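Hypothetical protein, IPT/TIG domain protein (Bacteroides ovatus, PDB 4HW6) is of unknown function but, with its IPT/TIG domain and six-bladed beta-propeller, is probably an auxiliary protein that binds nutrients, perhaps carbohydrates. Local coordinates at residues 353-367 with 370-382. Sequence-based numbering, arbitrary orientation.
Sequences DEYDFYFCDRDSHTV and LTPEGRVTTYAGR
Leu370 and Phe357 form an antiparallel hydrogen-bonded pair that joins strand 366-370 to strand 355-361 within a blade of the propeller. The Leu370 N to Phe357 O bond, 2.8 Å long, is nearly straight at 172°, and Phe357 N answers to Leu370 O. Leu370 CB also packs 4.2 Å from Phe359 CE1.

The pair Val367 with Ala380, which joins strand 366-370 to strand 375-380, is distorted by a classic beta bulge: Tyr379 and Ala380 both face Val367, whose carbonyl O accepts from both backbone N atoms. In this bulge Tyr379 has its CG anti to the backbone N (chi1 -179°), which lays its ring beside Val367 CG1 and turns one face to Tyr358. Tyr358 CE2 stands 3.7 Å above the centre of the Tyr379 ring, a T-shaped pair with planes at 82°.

Beyond the bulge, Arg382 CD lies 3.4 Å from Thr366 CG2, and a bend at chi3 then brings the guanidinium round to Ser364 O. Its NH1 gives Ser364 O a 2.9 Å hydrogen bond lying in the guanidinium plane, and one water links NH1 to Asp363 O as another links the Arg382 N to His365 O. A leucine in its place would probably leave Ser364 O without this donor and break the water link to Asp363, setting the turn at 362-365 freer to move. Trp324 adds a cation-pi contact to the same arginine.

At the other end Pro372, opening a type I turn's central pair, packs its CG 3.3 Å from Tyr355 O and against Asp353, whose OD1 bonds His281. Strand 337-344 flanks 355-361, strand 327-328 flanks 375-380, and strand 286-291 of the adjoining sheet meets Phe357 and Leu370, joining this blade to its neighbour.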
loop_
_atom_site.group_PDB
_atom_site.type_symbol
_atom_site.label_atom_id
_atom_site.label_comp_id
_atom_site.label_asym_id
_atom_site.label_seq_id
_atom_site.Cartn_x
_atom_site.Cartn_y
_atom_site.Cartn_z
ATOM N N ASP A 353 18.088 7.244 -6.316
ATOM C CA ASP A 353 16.679 7.110 -5.938
ATOM C C ASP A 353 16.306 5.638 -5.784
ATOM O O ASP A 353 16.287 4.894 -6.746
ATOM C CB ASP A 353 15.765 7.777 -6.968
ATOM C CG ASP A 353 14.363 8.008 -6.442
ATOM O OD1 ASP A 353 13.950 7.396 -5.428
ATOM O OD2 ASP A 353 13.641 8.828 -7.043
ATOM N N GLU A 354 16.005 5.230 -4.557
ATOM C CA GLU A 354 15.701 3.844 -4.270
ATOM C C GLU A 354 14.215 3.545 -4.278
ATOM O O GLU A 354 13.836 2.423 -3.947
ATOM C CB GLU A 354 16.322 3.451 -2.915
ATOM C CG GLU A 354 17.841 3.319 -2.991
ATOM C CD GLU A 354 18.468 2.852 -1.683
ATOM O OE1 GLU A 354 18.033 3.337 -0.609
ATOM O OE2 GLU A 354 19.404 2.017 -1.742
ATOM N N TYR A 355 13.389 4.500 -4.716
ATOM C CA TYR A 355 11.913 4.410 -4.590
ATOM C C TYR A 355 11.180 4.506 -5.914
ATOM O O TYR A 355 11.564 5.282 -6.784
ATOM C CB TYR A 355 11.363 5.525 -3.686
ATOM C CG TYR A 355 11.825 5.393 -2.263
ATOM C CD1 TYR A 355 13.038 5.916 -1.874
ATOM C CD2 TYR A 355 11.064 4.702 -1.327
ATOM C CE1 TYR A 355 13.499 5.769 -0.579
ATOM C CE2 TYR A 355 11.516 4.530 -0.031
ATOM C CZ TYR A 355 12.726 5.087 0.339
ATOM O OH TYR A 355 13.224 4.948 1.617
ATOM N N ASP A 356 10.113 3.714 -6.046
ATOM C CA ASP A 356 9.102 3.950 -7.040
ATOM C C ASP A 356 7.960 4.748 -6.392
ATOM O O ASP A 356 7.791 4.726 -5.176
ATOM C CB ASP A 356 8.549 2.628 -7.577
ATOM C CG ASP A 356 9.393 2.025 -8.687
ATOM O OD1 ASP A 356 10.020 2.761 -9.472
ATOM O OD2 ASP A 356 9.401 0.773 -8.809
ATOM N N PHE A 357 7.185 5.445 -7.213
ATOM C CA PHE A 357 6.049 6.243 -6.765
ATOM C C PHE A 357 4.761 5.581 -7.295
ATOM O O PHE A 357 4.468 5.643 -8.499
ATOM C CB PHE A 357 6.186 7.682 -7.266
ATOM C CG PHE A 357 5.176 8.642 -6.673
ATOM C CD1 PHE A 357 5.217 8.960 -5.302
ATOM C CD2 PHE A 357 4.224 9.261 -7.477
ATOM C CE1 PHE A 357 4.311 9.867 -4.757
ATOM C CE2 PHE A 357 3.331 10.165 -6.930
ATOM C CZ PHE A 357 3.384 10.466 -5.578
ATOM N N TYR A 358 4.007 4.943 -6.397
ATOM C CA TYR A 358 2.729 4.305 -6.750
ATOM C C TYR A 358 1.604 5.262 -6.495
ATOM O O TYR A 358 1.517 5.859 -5.422
ATOM C CB TYR A 358 2.493 3.040 -5.915
ATOM C CG TYR A 358 3.380 1.892 -6.300
ATOM C CD1 TYR A 358 4.738 1.857 -5.952
ATOM C CD2 TYR A 358 2.852 0.800 -6.973
ATOM C CE1 TYR A 358 5.534 0.787 -6.311
ATOM C CE2 TYR A 358 3.642 -0.253 -7.371
ATOM C CZ TYR A 358 4.964 -0.266 -7.029
ATOM O OH TYR A 358 5.673 -1.345 -7.425
ATOM N N PHE A 359 0.728 5.427 -7.475
ATOM C CA PHE A 359 -0.388 6.314 -7.327
ATOM C C PHE A 359 -1.670 5.787 -7.913
ATOM O O PHE A 359 -1.677 4.970 -8.854
ATOM C CB PHE A 359 -0.077 7.717 -7.895
ATOM C CG PHE A 359 0.166 7.755 -9.382
ATOM C CD1 PHE A 359 1.396 7.428 -9.927
ATOM C CD2 PHE A 359 -0.844 8.139 -10.252
ATOM C CE1 PHE A 359 1.602 7.459 -11.304
ATOM C CE2 PHE A 359 -0.635 8.187 -11.621
ATOM C CZ PHE A 359 0.583 7.846 -12.150
ATOM N N CYS A 360 -2.779 6.267 -7.337
ATOM C CA CYS A 360 -4.093 5.933 -7.855
ATOM C C CYS A 360 -4.484 6.924 -8.954
ATOM O O CYS A 360 -4.429 8.131 -8.754
ATOM C CB CYS A 360 -5.109 5.986 -6.730
ATOM S SG CYS A 360 -4.879 4.588 -5.616
ATOM N N ASP A 361 -4.831 6.394 -10.117
ATOM C CA ASP A 361 -5.235 7.197 -11.264
ATOM C C ASP A 361 -6.743 6.980 -11.297
ATOM O O ASP A 361 -7.230 6.012 -11.855
ATOM C CB ASP A 361 -4.511 6.694 -12.512
ATOM C CG ASP A 361 -4.315 7.769 -13.592
ATOM O OD1 ASP A 361 -4.022 8.948 -13.264
ATOM O OD2 ASP A 361 -4.413 7.404 -14.787
ATOM N N ARG A 362 -7.469 7.873 -10.630
ATOM C CA ARG A 362 -8.853 7.654 -10.301
ATOM C C ARG A 362 -9.735 7.421 -11.512
ATOM O O ARG A 362 -10.594 6.511 -11.515
ATOM C CB ARG A 362 -9.362 8.835 -9.469
ATOM C CG ARG A 362 -10.815 8.748 -9.050
ATOM C CD ARG A 362 -11.196 9.960 -8.229
ATOM N NE ARG A 362 -12.651 10.109 -8.085
ATOM C CZ ARG A 362 -13.368 9.923 -6.966
ATOM N NH1 ARG A 362 -12.837 9.503 -5.819
ATOM N NH2 ARG A 362 -14.680 10.154 -7.005
ATOM N N ASP A 363 -9.529 8.198 -12.555
ATOM C CA ASP A 363 -10.439 8.163 -13.699
ATOM C C ASP A 363 -10.043 7.238 -14.834
ATOM O O ASP A 363 -10.857 6.984 -15.710
ATOM C CB ASP A 363 -10.741 9.591 -14.169
ATOM C CG ASP A 363 -11.416 10.416 -13.079
ATOM O OD1 ASP A 363 -12.386 9.948 -12.480
ATOM O OD2 ASP A 363 -10.948 11.516 -12.770
ATOM N N SER A 364 -8.831 6.669 -14.781
ATOM C CA SER A 364 -8.497 5.509 -15.594
ATOM C C SER A 364 -8.727 4.199 -14.839
ATOM O O SER A 364 -8.602 3.118 -15.427
ATOM C CB SER A 364 -7.052 5.558 -16.095
ATOM O OG SER A 364 -6.150 5.361 -15.029
ATOM N N HIS A 365 -9.070 4.317 -13.550
ATOM C CA HIS A 365 -9.396 3.193 -12.658
ATOM C C HIS A 365 -8.218 2.244 -12.456
ATOM O O HIS A 365 -8.381 1.006 -12.400
ATOM C CB HIS A 365 -10.647 2.459 -13.129
ATOM C CG HIS A 365 -11.795 3.380 -13.412
ATOM N ND1 HIS A 365 -12.634 3.843 -12.416
ATOM C CD2 HIS A 365 -12.255 3.903 -14.573
ATOM C CE1 HIS A 365 -13.549 4.626 -12.956
ATOM N NE2 HIS A 365 -13.321 4.713 -14.257
ATOM N N THR A 366 -7.032 2.826 -12.284
ATOM C CA THR A 366 -5.819 2.050 -12.128
ATOM C C THR A 366 -4.959 2.513 -10.958
ATOM O O THR A 366 -5.076 3.648 -10.450
ATOM C CB THR A 366 -4.962 2.102 -13.416
ATOM O OG1 THR A 366 -4.674 3.473 -13.745
ATOM C CG2 THR A 366 -5.684 1.440 -14.583
ATOM N N VAL A 367 -4.087 1.614 -10.539
ATOM C CA VAL A 367 -2.925 1.947 -9.751
ATOM C C VAL A 367 -1.746 1.942 -10.731
ATOM O O VAL A 367 -1.567 0.982 -11.498
ATOM C CB VAL A 367 -2.693 0.942 -8.606
ATOM C CG1 VAL A 367 -1.420 1.302 -7.829
ATOM C CG2 VAL A 367 -3.910 0.907 -7.650
ATOM N N LEU A 370 5.184 5.582 -11.202
ATOM C CA LEU A 370 6.123 6.524 -11.810
ATOM C C LEU A 370 7.513 6.180 -11.286
ATOM O O LEU A 370 7.759 6.224 -10.076
ATOM C CB LEU A 370 5.724 7.953 -11.429
ATOM C CG LEU A 370 6.676 9.081 -11.872
ATOM C CD1 LEU A 370 6.875 9.106 -13.389
ATOM C CD2 LEU A 370 6.112 10.405 -11.378
ATOM N N THR A 371 8.420 5.840 -12.190
ATOM C CA THR A 371 9.771 5.455 -11.806
ATOM C C THR A 371 10.680 6.670 -11.808
ATOM O O THR A 371 10.300 7.725 -12.335
ATOM C CB THR A 371 10.326 4.388 -12.751
ATOM O OG1 THR A 371 10.558 4.973 -14.051
ATOM C CG2 THR A 371 9.331 3.245 -12.876
ATOM N N PRO A 372 11.866 6.537 -11.201
ATOM C CA PRO A 372 12.778 7.678 -11.164
ATOM C C PRO A 372 13.231 8.189 -12.532
ATOM O O PRO A 372 13.561 9.357 -12.646
ATOM C CB PRO A 372 13.970 7.149 -10.376
ATOM C CG PRO A 372 13.364 6.120 -9.471
ATOM C CD PRO A 372 12.318 5.440 -10.320
ATOM N N GLU A 373 13.219 7.357 -13.564
ATOM C CA GLU A 373 13.520 7.881 -14.902
ATOM C C GLU A 373 12.367 8.682 -15.512
ATOM O O GLU A 373 12.526 9.304 -16.559
ATOM C CB GLU A 373 13.961 6.757 -15.840
ATOM C CG GLU A 373 12.869 5.819 -16.330
ATOM C CD GLU A 373 13.365 4.815 -17.384
ATOM O OE1 GLU A 373 14.412 5.064 -18.005
ATOM O OE2 GLU A 373 12.704 3.768 -17.594
ATOM N N GLY A 374 11.207 8.681 -14.855
ATOM C CA GLY A 374 10.036 9.303 -15.396
ATOM C C GLY A 374 9.106 8.401 -16.194
ATOM O O GLY A 374 8.181 8.892 -16.839
ATOM N N ARG A 375 9.266 7.096 -16.108
ATOM C CA ARG A 375 8.388 6.193 -16.858
ATOM C C ARG A 375 7.136 5.880 -16.068
ATOM O O ARG A 375 7.209 5.660 -14.871
ATOM C CB ARG A 375 9.086 4.894 -17.219
ATOM C CG ARG A 375 8.214 3.989 -18.087
ATOM C CD ARG A 375 8.947 2.790 -18.670
ATOM N NE ARG A 375 9.862 3.149 -19.757
ATOM C CZ ARG A 375 9.514 3.463 -21.018
ATOM N NH1 ARG A 375 8.242 3.502 -21.426
ATOM N NH2 ARG A 375 10.469 3.768 -21.886
ATOM N N VAL A 376 5.991 5.894 -16.743
ATOM C CA VAL A 376 4.704 5.597 -16.124
ATOM C C VAL A 376 4.245 4.259 -16.648
ATOM O O VAL A 376 4.156 4.082 -17.865
ATOM C CB VAL A 376 3.629 6.637 -16.482
ATOM C CG1 VAL A 376 2.293 6.222 -15.857
ATOM C CG2 VAL A 376 4.057 8.025 -16.016
ATOM N N THR A 377 3.973 3.313 -15.742
ATOM C CA THR A 377 3.446 1.995 -16.133
ATOM C C THR A 377 2.205 1.713 -15.286
ATOM O O THR A 377 2.035 2.322 -14.234
ATOM C CB THR A 377 4.479 0.887 -15.910
ATOM O OG1 THR A 377 4.826 0.871 -14.519
ATOM C CG2 THR A 377 5.726 1.119 -16.781
ATOM N N THR A 378 1.312 0.873 -15.772
ATOM C CA THR A 378 0.111 0.521 -15.023
ATOM C C THR A 378 0.354 -0.751 -14.191
ATOM O O THR A 378 0.791 -1.758 -14.713
ATOM C CB THR A 378 -1.091 0.409 -15.968
ATOM O OG1 THR A 378 -1.310 1.711 -16.553
ATOM C CG2 THR A 378 -2.366 -0.039 -15.190
ATOM N N TYR A 379 0.149 -0.659 -12.886
ATOM C CA TYR A 379 0.380 -1.785 -11.989
ATOM C C TYR A 379 -0.844 -2.690 -11.829
ATOM O O TYR A 379 -0.693 -3.929 -11.834
ATOM C CB TYR A 379 0.812 -1.245 -10.636
ATOM C CG TYR A 379 1.140 -2.236 -9.543
ATOM C CD1 TYR A 379 2.175 -3.191 -9.679
ATOM C CD2 TYR A 379 0.464 -2.189 -8.340
ATOM C CE1 TYR A 379 2.492 -4.059 -8.635
ATOM C CE2 TYR A 379 0.770 -3.051 -7.302
ATOM C CZ TYR A 379 1.762 -3.984 -7.449
ATOM O OH TYR A 379 2.031 -4.820 -6.388
ATOM N N ALA A 380 -2.035 -2.093 -11.706
ATOM C CA ALA A 380 -3.261 -2.858 -11.479
ATOM C C ALA A 380 -4.497 -2.153 -12.033
ATOM O O ALA A 380 -4.575 -0.917 -12.002
ATOM C CB ALA A 380 -3.419 -3.147 -9.973
ATOM N N GLY A 381 -5.460 -2.948 -12.498
ATOM C CA GLY A 381 -6.754 -2.442 -12.967
ATOM C C GLY A 381 -6.952 -2.640 -14.445
ATOM O O GLY A 381 -6.031 -3.078 -15.145
ATOM N N ARG A 382 -8.164 -2.327 -14.901
ATOM C CA ARG A 382 -8.585 -2.425 -16.300
ATOM C C ARG A 382 -8.475 -3.873 -16.839
ATOM O O ARG A 382 -8.167 -4.109 -18.015
ATOM C CB ARG A 382 -7.806 -1.431 -17.167
ATOM C CG ARG A 382 -7.998 0.010 -16.726
ATOM C CD ARG A 382 -7.168 0.944 -17.564
ATOM N NE ARG A 382 -7.714 1.160 -18.896
ATOM C CZ ARG A 382 -8.555 2.150 -19.213
ATOM N NH1 ARG A 382 -9.021 2.961 -18.274
ATOM N NH2 ARG A 382 -8.971 2.294 -20.472
HETATM O O HOH W 1 -11.254 5.043 -17.833
HETATM O O HOH W 2 -10.043 -0.995 -13.190
#